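Local coordinates for synaptic vesicle membrane protein VAT-1 homolog-like (Homo sapiens, PDB 4A27) that probably works as an oxidoreductase of the quinone oxidoreductase subfamily within the zinc-containing alcohol dehydrogenase family, at residues W97-C102 and L340-T345; A121-N126 and K299-Y304. One frame throughout, in Å; residues are numbered along the deposited sequence.

In the fold
Contact 1 joins residues 97-102 to the last strand of the chain, 337-341, inside the GroES-like catalytic domain. Contact 2 lies where that domain meets the neighbouring Rossmann-type nucleotide-binding domain, between the start of helix 124-137 and helix 290-305. Their centres are about 20 Å apart and their nearest atoms about 6 Å apart, so they do not touch, yet strand 337-341 serves both: it ends in contact 1 and packs against residues 121-126 of contact 2. Along the chain contact 2 is nested within contact 1. The chain thus leaves the GroES-like domain, builds the six-stranded parallel sheet, passes through helix 290-305 and returns to close the first domain.

Contact 1: W97-C102 and L340-T345; sequences WAEVVC and LDVEKT. With EDO (1,2-ethanediol), chain D.
An apolar contact between Trp-97 and Leu-340, extended by Glu-99 and Val-342, joins the loop leading into strand 100-104 to the end of strand 337-341 in the GroES-like domain of this medium-chain dehydrogenase/reductase fold. Both strands pair antiparallel with strand 32-42, and the two segments meet without any hydrogen bond between them. Leu-340 CD1 lies over one face of the Trp-97 indole in a CH-pi contact, 3.8 Å from the centroid of its five-membered ring and 4° off the ring normal. The two side chains cross at about a right angle, one methyl bearing on the pyrrole portion. Val-322 and Met-326 of helix 322-330 also touch the indole, and Val-7 and Pro-64 add further contacts, which fits its buried position. Nearer the surface Val-342 holds CG1 anti to its backbone N (chi1 175°), directed at the Glu-99 chain, where CG lies 4.3 Å from that methyl. The Glu-99 carboxylate turns to another partner, OE1 accepting from the backbone N of Arg-5. Val-342 belongs to a type I turn from Asp-341 to Lys-344, closed by Lys-344 N to Asp-341 O at 3.0 Å. Glu-343 follows it in the turn, and its OE2 makes a salt bridge to Lys-38 and takes a weak hydrogen bond, 3.0 Å long, from O1 of a 1,2-ethanediol, most likely a crystallisation additive.

Contact 2: A121-N126 and K299-Y304; sequences AAFPMN and KLIGLY
Phe-123 reaches from segment 121-126 to helix 290-305 and meets Leu-300, Ile-301 and Tyr-304 there. Its CB points toward the helix, and CG stands anti to the backbone N (chi1 -164°), which sends the ring toward helix 290-305. Beyond CG the two sides of the ring meet different residues. On one, Phe-123 CE2 lies 3.8 Å from Leu-300 CB and 4.4 Å from Ile-301 CG1; on the other, Phe-123 CE1 comes within 4.3 Å of Tyr-304 CD1. At the tip, Phe-123 CZ makes the closest approach, 3.7 Å to Leu-300 CB, and the backbone of the helix meets the ring here as well: Leu-300 C lies in the plane at the ring edge, and Ile-301 N sits near that plane, 4.4 Å from CZ. The side chains of Phe-123 and Leu-300 run past each other in opposite senses. This is the seam between the two domains of the medium-chain dehydrogenase/reductase fold, with helix 290-305 coming after strand 274-278 of the parallel Rossmann-type sheet and the short helix 280-285, and Met-89 of the GroES-like domain also touching the phenyl ring. Phe-127, one turn further along helix 124-137, lays its ring nearly parallel to that of Phe-123 and also touches Leu-300. Leu-300 and Tyr-304 are one turn apart, Ile-301 next to the first, and Tyr-304 N bonds to Leu-300 O at 2.9 Å. The Tyr-304 ring leads away from Phe-123 to its OH, which is hydrogen-bonded to Glu-119 OE1.

Contact 1: W97-C102 and L340-T345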
loop_
_atom_site.group_PDB
_atom_site.type_symbol
_atom_site.label_atom_id
_atom_site.label_comp_id
_atom_site.label_asym_id
_atom_site.label_seq_id
_atom_site.Cartn_x
_atom_site.Cartn_y
_atom_site.Cartn_z
ATOM N N TRP A 97 -26.759 14.276 -15.369
ATOM C CA TRP A 97 -26.939 15.413 -16.279
ATOM C C TRP A 97 -28.400 15.734 -16.616
ATOM O O TRP A 97 -28.805 15.689 -17.774
ATOM C CB TRP A 97 -26.147 15.223 -17.580
ATOM C CG TRP A 97 -24.670 15.118 -17.364
ATOM C CD1 TRP A 97 -23.987 15.326 -16.185
ATOM C CD2 TRP A 97 -23.668 14.871 -18.358
ATOM N NE1 TRP A 97 -22.638 15.179 -16.390
ATOM C CE2 TRP A 97 -22.412 14.881 -17.701
ATOM C CE3 TRP A 97 -23.715 14.574 -19.728
ATOM C CZ2 TRP A 97 -21.208 14.641 -18.370
ATOM C CZ3 TRP A 97 -22.538 14.341 -20.391
ATOM C CH2 TRP A 97 -21.291 14.365 -19.708
ATOM N N ALA A 98 -29.154 16.125 -15.600
ATOM C CA ALA A 98 -30.583 16.394 -15.713
ATOM C C ALA A 98 -30.952 17.415 -14.640
ATOM O O ALA A 98 -30.190 17.646 -13.686
ATOM C CB ALA A 98 -31.402 15.106 -15.546
ATOM N N GLU A 99 -32.104 18.043 -14.809
ATOM C CA GLU A 99 -32.597 19.020 -13.859
ATOM C C GLU A 99 -32.932 18.417 -12.508
ATOM O O GLU A 99 -32.903 19.124 -11.496
ATOM C CB GLU A 99 -33.824 19.760 -14.449
ATOM C CG GLU A 99 -33.427 20.705 -15.575
ATOM C CD GLU A 99 -34.588 21.425 -16.257
ATOM O OE1 GLU A 99 -35.648 20.801 -16.501
ATOM O OE2 GLU A 99 -34.405 22.618 -16.577
ATOM N N VAL A 100 -33.304 17.135 -12.490
ATOM C CA VAL A 100 -33.649 16.425 -11.252
ATOM C C VAL A 100 -33.068 15.014 -11.250
ATOM O O VAL A 100 -33.007 14.334 -12.296
ATOM C CB VAL A 100 -35.213 16.337 -11.036
ATOM C CG1 VAL A 100 -35.554 15.655 -9.737
ATOM C CG2 VAL A 100 -35.877 17.733 -11.055
ATOM N N VAL A 101 -32.633 14.609 -10.056
ATOM C CA VAL A 101 -31.909 13.371 -9.804
ATOM C C VAL A 101 -32.432 12.739 -8.519
ATOM O O VAL A 101 -32.612 13.419 -7.508
ATOM C CB VAL A 101 -30.353 13.668 -9.677
ATOM C CG1 VAL A 101 -29.661 12.702 -8.775
ATOM C CG2 VAL A 101 -29.680 13.673 -11.068
ATOM N N CYS A 102 -32.632 11.433 -8.539
ATOM C CA CYS A 102 -32.869 10.672 -7.332
ATOM C C CYS A 102 -31.668 9.752 -7.111
ATOM O O CYS A 102 -31.127 9.192 -8.063
ATOM C CB CYS A 102 -34.181 9.871 -7.443
ATOM S SG CYS A 102 -35.692 10.924 -7.289
ATOM N N LEU A 340 -20.843 21.621 -15.577
ATOM C CA LEU A 340 -22.064 21.937 -16.306
ATOM C C LEU A 340 -22.934 22.729 -15.337
ATOM O O LEU A 340 -23.302 22.214 -14.277
ATOM C CB LEU A 340 -22.806 20.677 -16.677
ATOM C CG LEU A 340 -22.123 19.725 -17.653
ATOM C CD1 LEU A 340 -23.168 18.743 -18.209
ATOM C CD2 LEU A 340 -21.430 20.520 -18.767
ATOM N N ASP A 341 -23.227 23.959 -15.685
ATOM C CA ASP A 341 -24.005 24.850 -14.826
ATOM C C ASP A 341 -25.430 24.962 -15.424
ATOM O O ASP A 341 -25.624 25.582 -16.469
ATOM C CB ASP A 341 -23.292 26.200 -14.792
ATOM C CG ASP A 341 -23.958 27.190 -13.907
ATOM O OD1 ASP A 341 -25.196 27.107 -13.760
ATOM O OD2 ASP A 341 -23.241 28.081 -13.410
ATOM N N VAL A 342 -26.405 24.334 -14.772
ATOM C CA VAL A 342 -27.771 24.214 -15.328
ATOM C C VAL A 342 -28.435 25.600 -15.637
ATOM O O VAL A 342 -29.134 25.725 -16.623
ATOM C CB VAL A 342 -28.684 23.374 -14.403
ATOM C CG1 VAL A 342 -30.109 23.368 -14.914
ATOM C CG2 VAL A 342 -28.105 21.978 -14.232
ATOM N N GLU A 343 -28.181 26.623 -14.816
ATOM C CA GLU A 343 -28.785 27.962 -15.044
ATOM C C GLU A 343 -27.938 28.886 -15.926
ATOM O O GLU A 343 -28.274 30.052 -16.118
ATOM C CB GLU A 343 -29.092 28.632 -13.700
ATOM C CG GLU A 343 -30.218 27.892 -12.937
ATOM C CD GLU A 343 -30.591 28.508 -11.580
ATOM O OE1 GLU A 343 -30.049 29.569 -11.191
ATOM O OE2 GLU A 343 -31.431 27.908 -10.882
ATOM N N LYS A 344 -26.849 28.375 -16.501
ATOM C CA LYS A 344 -26.043 29.214 -17.410
ATOM C C LYS A 344 -26.644 29.275 -18.811
ATOM O O LYS A 344 -26.986 28.253 -19.412
ATOM C CB LYS A 344 -24.577 28.775 -17.444
ATOM C CG LYS A 344 -23.683 29.667 -18.320
ATOM C CD LYS A 344 -22.196 29.447 -18.057
ATOM C CE LYS A 344 -21.349 30.332 -18.968
ATOM N NZ LYS A 344 -21.129 29.614 -20.237
ATOM N N THR A 345 -26.800 30.496 -19.327
ATOM C CA THR A 345 -27.286 30.655 -20.670
ATOM C C THR A 345 -26.183 30.343 -21.640
ATOM O O THR A 345 -25.064 30.798 -21.406
ATOM C CB THR A 345 -27.646 32.129 -20.978
ATOM O OG1 THR A 345 -28.270 32.744 -19.838
ATOM C CG2 THR A 345 -28.550 32.181 -22.227
HETATM C C1 EDO D . -33.460 25.966 -12.272
HETATM O O1 EDO D . -32.811 25.231 -11.213
HETATM C C2 EDO D . -33.643 25.115 -13.540
HETATM O O2 EDO D . -34.259 23.852 -13.207
#

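Contact 2: A121-N126 and K299-Y304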
loop_
_atom_site.group_PDB
_atom_site.type_symbol
_atom_site.label_atom_id
_atom_site.label_comp_id
_atom_site.label_asym_id
_atom_site.label_seq_id
_atom_site.Cartn_x
_atom_site.Cartn_y
_atom_site.Cartn_z
ATOM N N ALA A 121 -20.011 20.655 -7.019
ATOM C CA ALA A 121 -20.036 19.657 -8.101
ATOM C C ALA A 121 -18.641 19.354 -8.550
ATOM O O ALA A 121 -18.436 18.464 -9.349
ATOM C CB ALA A 121 -20.838 20.178 -9.321
ATOM N N ALA A 122 -17.706 20.222 -8.164
ATOM C CA ALA A 122 -16.300 20.018 -8.449
ATOM C C ALA A 122 -15.577 19.229 -7.391
ATOM O O ALA A 122 -14.380 18.969 -7.539
ATOM C CB ALA A 122 -15.633 21.362 -8.581
ATOM N N PHE A 123 -16.248 18.985 -6.268
ATOM C CA PHE A 123 -15.605 18.525 -5.027
ATOM C C PHE A 123 -15.438 16.958 -4.921
ATOM O O PHE A 123 -14.314 16.469 -4.892
ATOM C CB PHE A 123 -16.407 19.062 -3.852
ATOM C CG PHE A 123 -15.709 19.007 -2.554
ATOM C CD1 PHE A 123 -14.746 19.953 -2.238
ATOM C CD2 PHE A 123 -15.990 18.010 -1.630
ATOM C CE1 PHE A 123 -14.084 19.916 -1.011
ATOM C CE2 PHE A 123 -15.328 17.974 -0.390
ATOM C CZ PHE A 123 -14.380 18.939 -0.090
ATOM N N PRO A 124 -16.549 16.183 -4.924
ATOM C CA PRO A 124 -16.505 14.750 -4.565
ATOM C C PRO A 124 -15.614 13.830 -5.386
ATOM O O PRO A 124 -14.780 13.146 -4.820
ATOM C CB PRO A 124 -17.971 14.274 -4.707
ATOM C CG PRO A 124 -18.737 15.411 -5.178
ATOM C CD PRO A 124 -17.838 16.529 -5.554
ATOM N N MET A 125 -15.774 13.778 -6.700
ATOM C CA MET A 125 -14.952 12.856 -7.479
ATOM C C MET A 125 -13.470 13.128 -7.265
ATOM O O MET A 125 -12.723 12.216 -6.879
ATOM C CB MET A 125 -15.296 12.906 -8.964
ATOM C CG MET A 125 -16.624 12.222 -9.327
ATOM S SD MET A 125 -16.530 10.410 -9.292
ATOM C CE MET A 125 -15.869 10.169 -10.958
ATOM N N ASN A 126 -13.044 14.368 -7.536
ATOM C CA ASN A 126 -11.627 14.680 -7.530
ATOM C C ASN A 126 -11.022 14.559 -6.144
ATOM O O ASN A 126 -9.934 13.950 -5.987
ATOM C CB ASN A 126 -11.316 16.044 -8.135
ATOM C CG ASN A 126 -11.604 16.124 -9.640
ATOM O OD1 ASN A 126 -11.763 15.118 -10.309
ATOM N ND2 ASN A 126 -11.665 17.334 -10.166
ATOM N N LYS A 299 -13.915 14.209 6.528
ATOM C CA LYS A 299 -12.599 14.808 6.679
ATOM C C LYS A 299 -12.329 15.860 5.566
ATOM O O LYS A 299 -11.804 16.924 5.853
ATOM C CB LYS A 299 -11.492 13.741 6.673
ATOM C CG LYS A 299 -11.569 12.723 7.834
ATOM C CD LYS A 299 -10.521 11.580 7.623
ATOM C CE LYS A 299 -10.871 10.248 8.308
ATOM N NZ LYS A 299 -10.538 9.050 7.441
ATOM N N LEU A 300 -12.656 15.576 4.302
ATOM C CA LEU A 300 -12.504 16.626 3.238
ATOM C C LEU A 300 -13.271 17.923 3.614
ATOM O O LEU A 300 -12.755 19.028 3.435
ATOM C CB LEU A 300 -12.941 16.123 1.878
ATOM C CG LEU A 300 -12.062 15.034 1.274
ATOM C CD1 LEU A 300 -12.685 14.411 0.063
ATOM C CD2 LEU A 300 -10.625 15.662 0.876
ATOM N N ILE A 301 -14.479 17.797 4.171
ATOM C CA ILE A 301 -15.282 18.985 4.494
ATOM C C ILE A 301 -14.665 19.754 5.667
ATOM O O ILE A 301 -14.676 21.007 5.681
ATOM C CB ILE A 301 -16.766 18.639 4.745
ATOM C CG1 ILE A 301 -17.493 18.335 3.438
ATOM C CG2 ILE A 301 -17.520 19.823 5.368
ATOM C CD1 ILE A 301 -18.922 17.802 3.690
ATOM N N GLY A 302 -14.117 19.011 6.636
ATOM C CA GLY A 302 -13.356 19.619 7.748
ATOM C C GLY A 302 -12.187 20.446 7.232
ATOM O O GLY A 302 -12.048 21.587 7.613
ATOM N N LEU A 303 -11.408 19.895 6.290
ATOM C CA LEU A 303 -10.322 20.631 5.657
ATOM C C LEU A 303 -10.834 21.856 4.878
ATOM O O LEU A 303 -10.254 22.949 4.993
ATOM C CB LEU A 303 -9.499 19.706 4.714
ATOM C CG LEU A 303 -8.679 18.620 5.419
ATOM C CD1 LEU A 303 -7.981 17.698 4.393
ATOM C CD2 LEU A 303 -7.644 19.239 6.379
ATOM N N TYR A 304 -11.904 21.694 4.086
ATOM C CA TYR A 304 -12.486 22.833 3.367
ATOM C C TYR A 304 -12.852 24.015 4.316
ATOM O O TYR A 304 -12.586 25.191 4.024
ATOM C CB TYR A 304 -13.725 22.423 2.621
ATOM C CG TYR A 304 -14.399 23.565 1.911
ATOM C CD1 TYR A 304 -14.012 23.931 0.623
ATOM C CD2 TYR A 304 -15.430 24.272 2.513
ATOM C CE1 TYR A 304 -14.624 24.961 -0.049
ATOM C CE2 TYR A 304 -16.061 25.322 1.836
ATOM C CZ TYR A 304 -15.645 25.636 0.550
ATOM O OH TYR A 304 -16.218 26.639 -0.160
#